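Local coordinates for protein alcohol dehydrogenase YqhD (Escherichia coli, PDB 4QGS) that reduces a broad range of short-chain aldehydes, among them butanal, propanal and acrolein, to alcohols with NADPH, using one zinc ion per subunit, at residues Leu243-Pro246 against Glu247-Asp250. Residues are numbered along the deposited sequence; the frame is centred on the assembly and turned at random.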
# COMPACT_ATOMS: atom_id res chain seq x y z
N LEU A 243 -5.18 15.41 -9.97
CA LEU A 243 -4.40 15.49 -11.20
C LEU A 243 -4.56 16.87 -11.85
O LEU A 243 -3.59 17.45 -12.35
CB LEU A 243 -4.82 14.39 -12.16
CG LEU A 243 -4.53 12.95 -11.73
CD1 LEU A 243 -5.18 11.98 -12.71
CD2 LEU A 243 -3.03 12.69 -11.62
N LYS A 244 -5.78 17.38 -11.85
CA LYS A 244 -6.11 18.66 -12.50
C LYS A 244 -5.66 19.85 -11.67
O LYS A 244 -5.31 20.91 -12.21
CB LYS A 244 -7.61 18.76 -12.76
CG LYS A 244 -8.13 17.77 -13.80
CD LYS A 244 -9.64 17.62 -13.72
CE LYS A 244 -10.11 16.41 -14.53
NZ LYS A 244 -11.53 16.07 -14.28
N GLU A 245 -5.68 19.66 -10.36
CA GLU A 245 -5.38 20.72 -9.41
C GLU A 245 -4.39 20.24 -8.35
O GLU A 245 -4.76 20.09 -7.18
CB GLU A 245 -6.65 21.22 -8.74
CG GLU A 245 -7.82 21.54 -9.66
CD GLU A 245 -9.05 21.97 -8.88
OE1 GLU A 245 -8.93 22.97 -8.13
OE2 GLU A 245 -10.11 21.32 -8.97
N PRO A 246 -3.14 20.01 -8.75
CA PRO A 246 -2.15 19.36 -7.89
C PRO A 246 -1.85 20.14 -6.62
O PRO A 246 -1.43 19.52 -5.64
CB PRO A 246 -0.89 19.29 -8.77
CG PRO A 246 -1.40 19.43 -10.18
CD PRO A 246 -2.56 20.37 -10.06
N GLU A 247 -2.04 21.46 -6.62
CA GLU A 247 -1.78 22.25 -5.42
C GLU A 247 -3.06 22.74 -4.70
O GLU A 247 -3.02 23.65 -3.86
CB GLU A 247 -0.87 23.43 -5.79
CG GLU A 247 0.45 22.93 -6.36
CD GLU A 247 1.52 23.99 -6.48
OE1 GLU A 247 2.67 23.62 -6.77
OE2 GLU A 247 1.20 25.18 -6.29
N ASN A 248 -4.19 22.11 -5.02
CA ASN A 248 -5.42 22.35 -4.29
C ASN A 248 -5.37 21.59 -2.97
O ASN A 248 -5.54 20.37 -2.95
CB ASN A 248 -6.64 21.94 -5.14
CG ASN A 248 -7.99 22.20 -4.44
OD1 ASN A 248 -8.11 22.07 -3.23
ND2 ASN A 248 -9.00 22.54 -5.23
N TYR A 249 -5.12 22.31 -1.87
CA TYR A 249 -4.92 21.66 -0.58
C TYR A 249 -6.06 20.73 -0.18
O TYR A 249 -5.82 19.60 0.23
CB TYR A 249 -4.69 22.67 0.54
CG TYR A 249 -4.54 21.95 1.86
CD1 TYR A 249 -3.32 21.38 2.20
CD2 TYR A 249 -5.61 21.79 2.72
CE1 TYR A 249 -3.17 20.69 3.38
CE2 TYR A 249 -5.47 21.09 3.91
CZ TYR A 249 -4.24 20.55 4.23
OH TYR A 249 -4.07 19.85 5.40
N ASP A 250 -7.30 21.22 -0.27
CA ASP A 250 -8.46 20.43 0.17
C ASP A 250 -8.55 19.13 -0.60
O ASP A 250 -8.82 18.06 -0.02
CB ASP A 250 -9.76 21.22 0.00
CG ASP A 250 -9.96 22.29 1.07
OD1 ASP A 250 -9.20 22.29 2.07
OD2 ASP A 250 -10.88 23.12 0.91
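Glu245 and Asn248 are the ends of a type I beta turn, their CA atoms 5.4 Å apart, closed by a hydrogen bond from Asn248 N to Glu245 O (3.0 Å, 163° at the hydrogen). Pro246 and Glu247 fill the two corner positions, and the phi needed at the first corner is one that the ring of Pro246 readily supplies. Beside the backbone bond, the side chains of Glu245 and Asn248 run alongside each other in the same direction, their CB atoms 3.7 Å apart. A second bond joins their ends: Asn248 ND2 donates to Glu245 OE1 at 2.9 Å in a nearly straight bond (169°). OE1 lies in the amide plane of Asn248, whereas ND2 meets OE1 from above the carboxylate plane, and the two planes stand 66° apart.

The turn links the end of helix 222-244 to the start of helix 249-262, on the surface of the C-terminal domain of this iron-containing alcohol dehydrogenase family member. Glu245 is the first residue to depart from helical backbone angles, and Asn248 is the N-cap of the next helix. The amide of Asn248 is used at both ends: OD1 accepts from Val251 N, the usual N-cap bond, while ND2 serves Glu245. Loss of the carboxylate to an alanine here is likely to leave ND2 without its mate and the amide held from one end only. Pro246 O accepts a hydrogen bond from Arg252, and Glu247 packs on Tyr192, its side chain about 7 Å from that of the NADP-binding Thr193.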